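Local atomic coordinates of alpha-glucosidase (Pseudoalteromonas sp. K8, PDB entry 5HQA), a protein that hydrolyses alpha-glucosides as a chloride-activated, calcium-containing glycoside hydrolase of family 97, here caught with the inhibitor acarbose in its active site. Residues I267-G272 with K294-F299; H286-K291 with V308-W313; P492-L497 with A530-K535; Q352-H357 with V382-T387. All coordinates share one frame; numbering follows the deposited sequence.

Overall arrangement
All four contacts are buried and lie in the TIM-barrel-like catalytic region. Contacts 1, 2 and 4 share one parallel sheet, in which 264-269, 307-310 and 352-358 are successive neighbours. Contact 1 packs a strand on helix 290-303, mostly through apolar groups; contact 2 joins the loop leading into that helix to the end of the next strand; contact 4 is strand on strand and rich in backbone bonds. Their strand ends converge on acarbose, where Glu311 and Lys386 form a salt bridge. Contact 3 joins two loops through a carboxylate; it touches contact 1 through Trp271 but stays clear of contacts 2 and 4.

Contact 1 (I267-G272 with K294-F299); sequences IGIWWG and KYYMDF. With AC1 (4,6-dideoxy-4-{[(1S,4R,5S,6S)-4,5,6-trihydroxy-3-(hydroxymethyl)cyclohex-2-en-1-yl]amino}-alpha-D-glucopyranose), chain B.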
# COMPACT_ATOMS: atom_id res chain seq x y z
N ILE A 267 -11.16 -15.74 3.61
CA ILE A 267 -11.79 -15.47 4.89
C ILE A 267 -10.80 -15.85 5.97
O ILE A 267 -9.69 -16.31 5.68
CB ILE A 267 -13.11 -16.24 5.05
CG1 ILE A 267 -12.84 -17.75 4.99
CG2 ILE A 267 -14.12 -15.81 3.99
CD1 ILE A 267 -14.10 -18.60 5.06
N GLY A 268 -11.17 -15.69 7.23
CA GLY A 268 -10.21 -16.05 8.25
C GLY A 268 -10.77 -16.15 9.64
O GLY A 268 -11.73 -15.47 9.99
N ILE A 269 -10.17 -17.02 10.45
CA ILE A 269 -10.33 -16.98 11.89
C ILE A 269 -9.48 -15.81 12.34
O ILE A 269 -8.24 -15.89 12.40
CB ILE A 269 -9.90 -18.30 12.55
CG1 ILE A 269 -10.83 -19.42 12.09
CG2 ILE A 269 -9.92 -18.17 14.07
CD1 ILE A 269 -10.37 -20.82 12.48
N TRP A 270 -10.14 -14.67 12.59
CA TRP A 270 -9.46 -13.38 12.64
C TRP A 270 -10.31 -12.34 13.35
O TRP A 270 -9.98 -11.92 14.46
CB TRP A 270 -9.11 -12.91 11.22
CG TRP A 270 -8.43 -11.58 11.25
CD1 TRP A 270 -7.16 -11.33 11.67
CD2 TRP A 270 -9.00 -10.32 10.88
NE1 TRP A 270 -6.90 -9.98 11.59
CE2 TRP A 270 -8.01 -9.34 11.11
CE3 TRP A 270 -10.25 -9.91 10.40
CZ2 TRP A 270 -8.23 -7.98 10.87
CZ3 TRP A 270 -10.47 -8.57 10.16
CH2 TRP A 270 -9.47 -7.61 10.39
N TRP A 271 -11.42 -11.92 12.73
CA TRP A 271 -12.25 -10.86 13.29
C TRP A 271 -12.78 -11.24 14.67
O TRP A 271 -12.92 -10.38 15.55
CB TRP A 271 -13.41 -10.59 12.34
CG TRP A 271 -14.31 -9.43 12.65
CD1 TRP A 271 -15.65 -9.49 12.94
CD2 TRP A 271 -13.97 -8.03 12.64
NE1 TRP A 271 -16.16 -8.22 13.12
CE2 TRP A 271 -15.15 -7.31 12.94
CE3 TRP A 271 -12.78 -7.33 12.40
CZ2 TRP A 271 -15.17 -5.92 13.01
CZ3 TRP A 271 -12.81 -5.94 12.46
CH2 TRP A 271 -13.99 -5.25 12.76
N GLY A 272 -13.09 -12.52 14.88
CA GLY A 272 -13.57 -12.96 16.19
C GLY A 272 -12.62 -12.62 17.31
O GLY A 272 -13.04 -12.30 18.42
N LYS A 294 -11.83 -26.23 10.02
CA LYS A 294 -12.60 -27.02 9.07
C LYS A 294 -13.94 -26.37 8.77
O LYS A 294 -14.43 -26.42 7.63
CB LYS A 294 -12.81 -28.43 9.60
CG LYS A 294 -11.56 -29.31 9.58
CD LYS A 294 -11.89 -30.74 10.02
CE LYS A 294 -10.71 -31.66 9.76
NZ LYS A 294 -10.98 -33.08 10.15
N TYR A 295 -14.56 -25.76 9.78
CA TYR A 295 -15.82 -25.06 9.56
C TYR A 295 -15.64 -23.89 8.60
O TYR A 295 -16.45 -23.69 7.69
CB TYR A 295 -16.39 -24.59 10.90
CG TYR A 295 -17.46 -23.53 10.82
CD1 TYR A 295 -18.79 -23.86 10.60
CD2 TYR A 295 -17.13 -22.19 11.00
CE1 TYR A 295 -19.77 -22.88 10.54
CE2 TYR A 295 -18.10 -21.20 10.93
CZ TYR A 295 -19.41 -21.55 10.71
OH TYR A 295 -20.37 -20.55 10.65
N TYR A 296 -14.56 -23.12 8.77
CA TYR A 296 -14.29 -22.03 7.84
C TYR A 296 -13.97 -22.55 6.44
O TYR A 296 -14.39 -21.95 5.44
CB TYR A 296 -13.15 -21.15 8.36
CG TYR A 296 -13.60 -20.06 9.32
CD1 TYR A 296 -14.06 -20.37 10.59
CD2 TYR A 296 -13.55 -18.72 8.94
CE1 TYR A 296 -14.47 -19.37 11.46
CE2 TYR A 296 -13.95 -17.71 9.81
CZ TYR A 296 -14.41 -18.04 11.06
OH TYR A 296 -14.81 -17.05 11.93
N MET A 297 -13.22 -23.65 6.34
CA MET A 297 -12.90 -24.20 5.02
C MET A 297 -14.15 -24.67 4.30
O MET A 297 -14.28 -24.48 3.09
CB MET A 297 -11.90 -25.35 5.15
CG MET A 297 -10.48 -24.87 5.39
SD MET A 297 -9.42 -26.20 6.00
CE MET A 297 -8.23 -26.29 4.73
N ASP A 298 -15.09 -25.28 5.03
CA ASP A 298 -16.36 -25.68 4.43
C ASP A 298 -17.09 -24.47 3.87
O ASP A 298 -17.61 -24.51 2.75
CB ASP A 298 -17.24 -26.39 5.46
CG ASP A 298 -16.71 -27.77 5.84
OD1 ASP A 298 -15.96 -28.37 5.05
OD2 ASP A 298 -17.07 -28.25 6.94
N PHE A 299 -17.14 -23.39 4.64
CA PHE A 299 -17.78 -22.16 4.18
C PHE A 299 -17.07 -21.62 2.95
O PHE A 299 -17.72 -21.25 1.96
CB PHE A 299 -17.79 -21.13 5.32
CG PHE A 299 -18.47 -19.83 4.97
CD1 PHE A 299 -19.83 -19.66 5.19
CD2 PHE A 299 -17.74 -18.77 4.43
CE1 PHE A 299 -20.45 -18.46 4.88
CE2 PHE A 299 -18.36 -17.57 4.11
CZ PHE A 299 -19.72 -17.42 4.34
C1 AC1 B . -1.71 -3.03 17.89
O2 AC1 B . -0.86 -1.29 16.48
C2 AC1 B . -1.07 -2.71 16.55
C4A AC1 B . -3.52 -9.12 13.32
C3 AC1 B . -1.91 -3.19 15.40
O3 AC1 B . -1.32 -2.81 14.15
C4 AC1 B . -2.09 -4.68 15.50
N4A AC1 B . -2.67 -5.30 14.26
C5 AC1 B . -3.04 -4.78 16.68
O5 AC1 B . -2.28 -4.41 17.91
C6 AC1 B . -3.66 -6.13 16.89
C1B AC1 B . -1.93 -6.51 13.75
C2B AC1 B . -2.61 -7.04 12.32
O2B AC1 B . -2.73 -5.91 11.46
C3B AC1 B . -3.83 -7.71 12.55
O3B AC1 B . -4.54 -8.02 11.33
O4 AC1 B . -4.74 -9.75 13.68
C5B AC1 B . -2.70 -8.96 14.49
C7B AC1 B . -1.85 -7.59 14.68
C6B AC1 B . -2.18 -10.24 15.16
O6B AC1 B . -1.18 -10.78 14.35
O HOH W 1 -13.14 -14.64 12.73
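Tyr296 reaches from the helix onto the strand 267-269 and touches three residues of it, Ile269, Ile267 and Gly268. With CG anti to its own carbonyl carbon (chi1 -86°), the ring leaves CB toward the strand. CD1 and CE1 both lie 3.7 Å from Ile269 CG1, which stands over the ring centre, 3.7 Å from the centroid of the Tyr296 ring and 14° off its normal, a CH-pi contact. Along the CD2-CE2 side of the ring, obliquely to it, CD2 comes within 3.9 Å of Ile267 CD1, and CE2 lies 3.2 Å from Gly268 O. At the tip, OH shares a hydrogen bond with a water that also accepts from the backbone N of Trp270 and of Gly272, linking the phenol to the turn where the strand gives way to a short helix.

The axes of 267-269 and 294-299 approach to 9.0 Å and run nearly antiparallel, at 169°, as expected where an outer helix packs on a strand of a TIM-type barrel. Ile267 completes the interface: its CD1 touches the edge of the Phe299 ring at CD2 and rests on the backbone O of Tyr296. Beyond the strand end the chain enters the sugar pocket. Trp270 turns its indole away from the helix, CG anti to the backbone N, and offers NE1 to two hydroxyls of the acarbose unit: to O3B at 3.1 Å and, weakly, to O4.

Contact 2 (H286-K291 with V308-W313); sequences HGATTK and VLVEGW. With AC1 (4,6-dideoxy-4-{[(1S,4R,5S,6S)-4,5,6-trihydroxy-3-(hydroxymethyl)cyclohex-2-en-1-yl]amino}-alpha-D-glucopyranose), chain B.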
# COMPACT_ATOMS: atom_id res chain seq x y z
N HIS A 286 -10.39 -20.31 22.25
CA HIS A 286 -9.31 -20.28 21.27
C HIS A 286 -9.87 -20.33 19.85
O HIS A 286 -10.68 -21.21 19.52
CB HIS A 286 -8.36 -21.46 21.51
CG HIS A 286 -7.11 -21.39 20.70
ND1 HIS A 286 -6.42 -22.51 20.28
CD2 HIS A 286 -6.41 -20.33 20.23
CE1 HIS A 286 -5.36 -22.14 19.60
NE2 HIS A 286 -5.32 -20.82 19.55
N GLY A 287 -9.46 -19.39 19.01
CA GLY A 287 -9.97 -19.37 17.65
C GLY A 287 -9.41 -20.49 16.79
O GLY A 287 -10.16 -21.18 16.08
N ALA A 288 -8.10 -20.71 16.86
CA ALA A 288 -7.38 -21.58 15.92
C ALA A 288 -7.44 -23.03 16.38
O ALA A 288 -6.48 -23.59 16.91
CB ALA A 288 -5.93 -21.11 15.78
N THR A 289 -8.59 -23.66 16.16
CA THR A 289 -8.74 -25.08 16.41
C THR A 289 -8.99 -25.81 15.10
O THR A 289 -9.44 -25.22 14.11
CB THR A 289 -9.89 -25.37 17.37
OG1 THR A 289 -11.14 -25.14 16.71
CG2 THR A 289 -9.79 -24.49 18.59
N THR A 290 -8.71 -27.12 15.11
CA THR A 290 -9.01 -27.95 13.95
C THR A 290 -10.48 -27.83 13.55
O THR A 290 -10.81 -27.61 12.38
CB THR A 290 -8.64 -29.40 14.26
OG1 THR A 290 -7.27 -29.47 14.67
CG2 THR A 290 -8.83 -30.28 13.03
N LYS A 291 -11.37 -27.96 14.54
CA LYS A 291 -12.80 -27.90 14.27
C LYS A 291 -13.20 -26.56 13.65
O LYS A 291 -13.93 -26.51 12.66
CB LYS A 291 -13.57 -28.14 15.57
CG LYS A 291 -15.07 -27.96 15.48
CD LYS A 291 -15.72 -28.34 16.81
CE LYS A 291 -17.24 -28.29 16.75
NZ LYS A 291 -17.75 -26.89 16.58
N VAL A 308 -8.25 -19.80 3.85
CA VAL A 308 -8.66 -19.44 5.21
C VAL A 308 -7.41 -19.04 5.98
O VAL A 308 -6.53 -19.87 6.21
CB VAL A 308 -9.39 -20.59 5.92
CG1 VAL A 308 -9.68 -20.20 7.37
CG2 VAL A 308 -10.67 -20.96 5.17
N LEU A 309 -7.33 -17.76 6.35
CA LEU A 309 -6.31 -17.32 7.30
C LEU A 309 -6.67 -17.79 8.70
O LEU A 309 -7.83 -17.71 9.11
CB LEU A 309 -6.21 -15.79 7.28
CG LEU A 309 -5.38 -15.13 8.39
CD1 LEU A 309 -3.87 -15.34 8.17
CD2 LEU A 309 -5.72 -13.63 8.49
N VAL A 310 -5.68 -18.28 9.44
CA VAL A 310 -5.90 -18.67 10.83
C VAL A 310 -4.78 -18.08 11.68
O VAL A 310 -3.60 -18.42 11.48
CB VAL A 310 -5.95 -20.19 11.02
CG1 VAL A 310 -6.21 -20.51 12.47
CG2 VAL A 310 -7.04 -20.81 10.16
N GLU A 311 -5.14 -17.19 12.61
CA GLU A 311 -4.18 -16.61 13.55
C GLU A 311 -4.32 -17.26 14.92
O GLU A 311 -5.41 -17.64 15.34
CB GLU A 311 -4.38 -15.09 13.68
CG GLU A 311 -4.24 -14.37 12.37
CD GLU A 311 -4.20 -12.86 12.53
OE1 GLU A 311 -4.41 -12.36 13.65
OE2 GLU A 311 -3.97 -12.17 11.51
N GLY A 312 -3.19 -17.40 15.60
CA GLY A 312 -3.17 -18.06 16.89
C GLY A 312 -2.97 -19.55 16.82
O GLY A 312 -3.29 -20.25 17.79
N TRP A 313 -2.45 -20.06 15.70
CA TRP A 313 -2.28 -21.50 15.53
C TRP A 313 -1.02 -22.02 16.22
O TRP A 313 -0.96 -23.20 16.55
CB TRP A 313 -2.23 -21.84 14.04
CG TRP A 313 -1.00 -21.27 13.37
CD1 TRP A 313 -0.87 -20.03 12.80
CD2 TRP A 313 0.27 -21.91 13.23
NE1 TRP A 313 0.40 -19.87 12.31
CE2 TRP A 313 1.12 -21.01 12.57
CE3 TRP A 313 0.77 -23.17 13.61
CZ2 TRP A 313 2.45 -21.32 12.26
CZ3 TRP A 313 2.09 -23.48 13.30
CH2 TRP A 313 2.92 -22.55 12.64
C1 AC1 B . -1.71 -3.03 17.89
O2 AC1 B . -0.86 -1.29 16.48
C2 AC1 B . -1.07 -2.71 16.55
C4A AC1 B . -3.52 -9.12 13.32
C3 AC1 B . -1.91 -3.19 15.40
O3 AC1 B . -1.32 -2.81 14.15
C4 AC1 B . -2.09 -4.68 15.50
N4A AC1 B . -2.67 -5.30 14.26
C5 AC1 B . -3.04 -4.78 16.68
O5 AC1 B . -2.28 -4.41 17.91
C6 AC1 B . -3.66 -6.13 16.89
C1B AC1 B . -1.93 -6.51 13.75
C2B AC1 B . -2.61 -7.04 12.32
O2B AC1 B . -2.73 -5.91 11.46
C3B AC1 B . -3.83 -7.71 12.55
O3B AC1 B . -4.54 -8.02 11.33
O4 AC1 B . -4.74 -9.75 13.68
C5B AC1 B . -2.70 -8.96 14.49
C7B AC1 B . -1.85 -7.59 14.68
C6B AC1 B . -2.18 -10.24 15.16
O6B AC1 B . -1.18 -10.78 14.35
O HOH W 2 -6.80 -18.27 17.61
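Ala288 drives its methyl group into the bend that follows strand 308-310, and this is the tight part of the contact. Its CB stands 3.4 Å from Val310 CG1, closer than carbon pairs usually come. The same methyl lies 3.4 Å from Gly312 O, with Glu311 O and Trp313 N also close by. Val310 presents CG1 by holding it anti to its backbone N (chi1 -179°). Gly312, with a positive phi of 88°, lets the chain turn round the methyl.

His286 closes the margin. Its NE2 donates to Gly312 O at 2.7 Å, with that oxygen in the plane of the imidazole and the N-H bent to 146°. Asp336 holds the ring's other nitrogen, ND1, so the imidazole is gripped at both ends and its rotation fixed.

In the fold, an inverse gamma turn centred on Ala288 leads to Thr289, the N-cap of helix 290-303, and this loop packs against the C-terminal end of strand 307-310, the barrel strand that follows this helix.

The packing is looser beside Gly287, where a water takes the place of direct contact: it donates to Glu311 O at 2.7 Å and accepts weakly from Ala288 N. Within the bend, Glu311 leaves the backbone away from Ala288 and reaches the sugar pocket. Its OE1 accepts from the O4 hydroxyl of the acarbose unit at 2.6 Å and also from Trp280, while OE2 makes a salt bridge with Lys386.

Contact 3 (P492-L497 with A530-K535); sequences PGIFDL and AADLPK
Asp532 carries its carboxylate across to the loop 492-497 on a chi1 of -148°, away from the usual staggered value, and its second torsion turns OD2 toward two successive backbone N-H groups. Phe495 N donates to Asp532 OD2 at 2.7 Å from the anti side, 22° out of the carboxylate plane. Asp496 N donates to the same Asp532 OD2 at 2.9 Å, nearly along the C-O bond and almost straight, at 169° at the hydrogen. The two bonds would favour a negative charge on this oxygen. The other oxygen, Asp532 OD1, is tied back to its own chain: Leu533 N donates to it at 2.7 Å, and Asn536 ND2 is a further partner. A water bridges OD1 to Asp496 O.

In the catalytic region, 492-497 is a loop ahead of helix 513-522, while 530-535 leads from strand 527-529 of the parallel barrel sheet into helix 534-538. The side-chain grip thus fastens two connections that no regular strand pairing joins.

One backbone bond adds to it, from Ala531 N to Pro492 O at 3.1 Å. Next to it, Gly493 turns with a positive phi and brings its backbone close to Ala530. Ile494 CD1 lies 3.9 Å from Ala531 CB and close to Asp532 CA, with the isoleucine and aspartate side chains crossing at about a right angle. The Phe495 ring leads away from Asp532 and meets Tyr537 edge-to-face, while Tyr537 OH bonds to both Gly493 O and Asp532 N.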
# COMPACT_ATOMS: atom_id res chain seq x y z
N PRO A 492 -11.87 -5.69 3.93
CA PRO A 492 -13.21 -5.10 3.84
C PRO A 492 -14.29 -6.13 4.16
O PRO A 492 -14.02 -7.30 4.43
CB PRO A 492 -13.29 -4.66 2.38
CG PRO A 492 -12.45 -5.65 1.67
CD PRO A 492 -11.30 -5.93 2.59
N GLY A 493 -15.54 -5.67 4.13
CA GLY A 493 -16.67 -6.59 4.11
C GLY A 493 -17.29 -6.93 5.45
O GLY A 493 -17.76 -8.06 5.64
N ILE A 494 -17.35 -5.99 6.38
CA ILE A 494 -18.04 -6.24 7.65
C ILE A 494 -19.53 -6.04 7.43
O ILE A 494 -19.97 -4.95 7.04
CB ILE A 494 -17.50 -5.34 8.78
CG1 ILE A 494 -16.04 -5.69 9.09
CG2 ILE A 494 -18.34 -5.50 10.04
CD1 ILE A 494 -15.83 -7.14 9.54
N PHE A 495 -20.31 -7.09 7.68
CA PHE A 495 -21.76 -7.06 7.50
C PHE A 495 -22.52 -6.82 8.79
O PHE A 495 -23.59 -6.22 8.76
CB PHE A 495 -22.26 -8.38 6.90
CG PHE A 495 -22.22 -8.41 5.40
CD1 PHE A 495 -21.40 -7.56 4.69
CD2 PHE A 495 -23.03 -9.30 4.69
CE1 PHE A 495 -21.37 -7.60 3.29
CE2 PHE A 495 -23.02 -9.33 3.30
CZ PHE A 495 -22.19 -8.48 2.60
N ASP A 496 -22.02 -7.33 9.92
CA ASP A 496 -22.61 -6.99 11.21
C ASP A 496 -21.85 -5.78 11.75
O ASP A 496 -20.73 -5.90 12.25
CB ASP A 496 -22.56 -8.16 12.18
CG ASP A 496 -23.06 -7.78 13.58
OD1 ASP A 496 -23.73 -6.72 13.71
OD2 ASP A 496 -22.78 -8.52 14.55
N LEU A 497 -22.46 -4.61 11.61
CA LEU A 497 -21.90 -3.36 12.09
C LEU A 497 -22.35 -3.01 13.50
O LEU A 497 -22.04 -1.92 13.99
CB LEU A 497 -22.29 -2.22 11.14
CG LEU A 497 -21.94 -2.43 9.68
CD1 LEU A 497 -22.72 -1.46 8.82
CD2 LEU A 497 -20.45 -2.23 9.47
N ALA A 530 -12.94 -11.31 2.91
CA ALA A 530 -14.28 -11.11 3.46
C ALA A 530 -14.10 -11.27 4.96
O ALA A 530 -14.03 -12.39 5.47
CB ALA A 530 -15.28 -12.09 2.87
N ALA A 531 -13.98 -10.14 5.66
CA ALA A 531 -13.43 -10.12 7.01
C ALA A 531 -14.39 -10.61 8.08
O ALA A 531 -13.93 -10.94 9.19
CB ALA A 531 -12.99 -8.70 7.35
N ASP A 532 -15.70 -10.68 7.81
CA ASP A 532 -16.65 -10.90 8.90
C ASP A 532 -16.75 -12.38 9.27
O ASP A 532 -16.23 -13.27 8.58
CB ASP A 532 -18.02 -10.38 8.51
CG ASP A 532 -18.81 -9.85 9.69
OD1 ASP A 532 -18.50 -10.23 10.85
OD2 ASP A 532 -19.75 -9.06 9.46
N LEU A 533 -17.45 -12.64 10.37
CA LEU A 533 -17.77 -14.01 10.74
C LEU A 533 -18.69 -14.62 9.69
O LEU A 533 -19.61 -13.95 9.21
CB LEU A 533 -18.46 -14.04 12.11
CG LEU A 533 -17.79 -13.23 13.23
CD1 LEU A 533 -18.59 -13.35 14.53
CD2 LEU A 533 -16.38 -13.72 13.43
N PRO A 534 -18.49 -15.89 9.32
CA PRO A 534 -19.36 -16.51 8.30
C PRO A 534 -20.85 -16.35 8.56
O PRO A 534 -21.60 -16.06 7.62
CB PRO A 534 -18.93 -17.98 8.34
CG PRO A 534 -17.47 -17.91 8.74
CD PRO A 534 -17.40 -16.79 9.75
N LYS A 535 -21.30 -16.50 9.81
CA LYS A 535 -22.73 -16.40 10.08
C LYS A 535 -23.28 -15.03 9.70
O LYS A 535 -24.47 -14.91 9.38
CB LYS A 535 -23.02 -16.70 11.55
CG LYS A 535 -22.44 -15.68 12.50
CD LYS A 535 -22.79 -16.02 13.95
CE LYS A 535 -22.22 -14.97 14.90
NZ LYS A 535 -22.53 -15.27 16.32
O HOH W 3 -19.01 -8.24 12.81

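Contact 4 (Q352-H357 with V382-T387); sequences QLIGHH and VSQVKT. With AC1 (4,6-dideoxy-4-{[(1S,4R,5S,6S)-4,5,6-trihydroxy-3-(hydroxymethyl)cyclohex-2-en-1-yl]amino}-alpha-D-glucopyranose), chain B.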
# COMPACT_ATOMS: atom_id res chain seq x y z
N GLN A 352 -7.34 -23.45 0.67
CA GLN A 352 -6.03 -23.53 1.28
C GLN A 352 -6.00 -22.88 2.65
O GLN A 352 -6.78 -21.98 2.96
CB GLN A 352 -4.98 -22.89 0.38
CG GLN A 352 -4.42 -23.91 -0.58
CD GLN A 352 -3.45 -23.30 -1.49
OE1 GLN A 352 -3.81 -22.45 -2.30
NE2 GLN A 352 -2.18 -23.68 -1.35
N LEU A 353 -5.10 -23.38 3.50
CA LEU A 353 -4.75 -22.68 4.72
C LEU A 353 -3.82 -21.53 4.36
O LEU A 353 -2.87 -21.70 3.59
CB LEU A 353 -4.08 -23.63 5.70
CG LEU A 353 -3.52 -23.05 7.00
CD1 LEU A 353 -4.64 -22.54 7.89
CD2 LEU A 353 -2.70 -24.11 7.72
N ILE A 354 -4.10 -20.34 4.89
CA ILE A 354 -3.21 -19.19 4.75
C ILE A 354 -2.43 -19.08 6.05
O ILE A 354 -3.01 -19.04 7.14
CB ILE A 354 -4.00 -17.91 4.43
CG1 ILE A 354 -4.60 -18.04 3.02
CG2 ILE A 354 -3.13 -16.68 4.54
CD1 ILE A 354 -5.64 -17.00 2.72
N GLY A 355 -1.09 -19.07 5.94
CA GLY A 355 -0.24 -19.09 7.11
C GLY A 355 -0.16 -17.73 7.79
O GLY A 355 -0.58 -16.70 7.25
N HIS A 356 0.39 -17.73 9.00
CA HIS A 356 0.46 -16.51 9.80
C HIS A 356 1.69 -16.55 10.67
O HIS A 356 1.86 -17.49 11.46
CB HIS A 356 -0.79 -16.33 10.66
CG HIS A 356 -0.82 -15.02 11.38
ND1 HIS A 356 -0.98 -14.92 12.75
CD2 HIS A 356 -0.70 -13.75 10.92
CE1 HIS A 356 -0.96 -13.65 13.10
NE2 HIS A 356 -0.80 -12.92 12.01
N HIS A 357 2.53 -15.52 10.56
CA HIS A 357 3.77 -15.37 11.31
C HIS A 357 3.75 -14.00 11.96
O HIS A 357 4.24 -13.03 11.37
CB HIS A 357 5.00 -15.51 10.40
CG HIS A 357 5.23 -16.89 9.88
ND1 HIS A 357 6.07 -17.15 8.82
CD2 HIS A 357 4.73 -18.09 10.26
CE1 HIS A 357 6.09 -18.45 8.58
NE2 HIS A 357 5.28 -19.04 9.44
N VAL A 382 0.72 -24.73 1.94
CA VAL A 382 0.42 -23.32 2.24
C VAL A 382 1.15 -22.46 1.22
O VAL A 382 2.38 -22.52 1.10
CB VAL A 382 0.83 -22.95 3.68
CG1 VAL A 382 0.74 -21.43 3.90
CG2 VAL A 382 -0.04 -23.70 4.70
N SER A 383 0.39 -21.64 0.47
CA SER A 383 0.94 -20.80 -0.59
C SER A 383 1.01 -19.31 -0.25
O SER A 383 1.71 -18.58 -0.95
CB SER A 383 0.11 -20.95 -1.87
OG SER A 383 0.27 -22.24 -2.42
N GLN A 384 0.28 -18.84 0.76
CA GLN A 384 0.29 -17.44 1.16
C GLN A 384 0.47 -17.37 2.66
O GLN A 384 -0.08 -18.20 3.39
CB GLN A 384 -1.01 -16.71 0.76
CG GLN A 384 -1.27 -16.73 -0.74
CD GLN A 384 -2.60 -16.08 -1.16
OE1 GLN A 384 -3.49 -15.82 -0.33
NE2 GLN A 384 -2.75 -15.83 -2.47
N VAL A 385 1.26 -16.40 3.12
CA VAL A 385 1.53 -16.20 4.54
C VAL A 385 1.36 -14.72 4.87
O VAL A 385 1.89 -13.86 4.16
CB VAL A 385 2.94 -16.68 4.93
CG1 VAL A 385 3.27 -16.30 6.37
CG2 VAL A 385 3.06 -18.19 4.74
N LYS A 386 0.59 -14.44 5.92
CA LYS A 386 0.48 -13.10 6.48
C LYS A 386 1.52 -12.96 7.58
O LYS A 386 1.56 -13.78 8.50
CB LYS A 386 -0.93 -12.87 7.04
CG LYS A 386 -1.13 -11.56 7.76
CD LYS A 386 -2.57 -11.47 8.26
CE LYS A 386 -2.79 -10.23 9.12
NZ LYS A 386 -4.15 -10.22 9.67
N THR A 387 2.39 -11.95 7.47
CA THR A 387 3.39 -11.68 8.49
C THR A 387 3.00 -10.46 9.31
O THR A 387 2.14 -9.66 8.90
CB THR A 387 4.77 -11.46 7.87
OG1 THR A 387 4.71 -10.35 6.96
CG2 THR A 387 5.23 -12.73 7.11
C1 AC1 B . -1.71 -3.03 17.89
O2 AC1 B . -0.86 -1.29 16.48
C2 AC1 B . -1.07 -2.71 16.55
C4A AC1 B . -3.52 -9.12 13.32
C3 AC1 B . -1.91 -3.19 15.40
O3 AC1 B . -1.32 -2.81 14.15
C4 AC1 B . -2.09 -4.68 15.50
N4A AC1 B . -2.67 -5.30 14.26
C5 AC1 B . -3.04 -4.78 16.68
O5 AC1 B . -2.28 -4.41 17.91
C6 AC1 B . -3.66 -6.13 16.89
C1B AC1 B . -1.93 -6.51 13.75
C2B AC1 B . -2.61 -7.04 12.32
O2B AC1 B . -2.73 -5.91 11.46
C3B AC1 B . -3.83 -7.71 12.55
O3B AC1 B . -4.54 -8.02 11.33
O4 AC1 B . -4.74 -9.75 13.68
C5B AC1 B . -2.70 -8.96 14.49
C7B AC1 B . -1.85 -7.59 14.68
C6B AC1 B . -2.18 -10.24 15.16
O6B AC1 B . -1.18 -10.78 14.35
O HOH W 4 -2.10 -20.62 1.20
O HOH W 5 -0.14 -10.19 10.95
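His357 is overlapped by Val385, whose CG1 sits over one face of the imidazole, offset toward the rim and 4.1 Å from the centroid of the His357 ring, a CH-pi contact. The two belong to neighbouring parallel strands joined by helix 363-379, a beta-alpha-beta unit of the barrel sheet, the axes of 352-357 and 384-387 approaching to 4.4 Å. Tyr366 OH is hydrogen-bonded to His357 ND1.

Three backbone bonds of about equal length hold the strands in register: Gly355 N to Gln384 O, Lys386 N to Gly355 O and His357 N to Lys386 O. Val382 CG1 packs 3.6 Å from Gly355 N, and Val385 CG2 lies 4.2 Å from Gly355 CA. At the start of strand 352-358, and just before 384-388, Gln352 NE2 donates to Ser383 OG at 3.0 Å, in the amide plane, and also to Asn381 O; a water links Leu353 O to Ser383 N.

On the face opposite His357, His356 and Lys386 run side by side toward the sugar, with His356 CD2 3.9 Å from Lys386 CG. Lys386 is fully extended, CG anti to the backbone N (chi1 175°), which carries its ammonium to the salt bridge with Glu311. The imidazole turns its edge to the hydroxymethyl of the acarbose unit, CE1 of His356 3.1 Å from O6B, while Lys386 NZ donates to O3B at 2.8 Å.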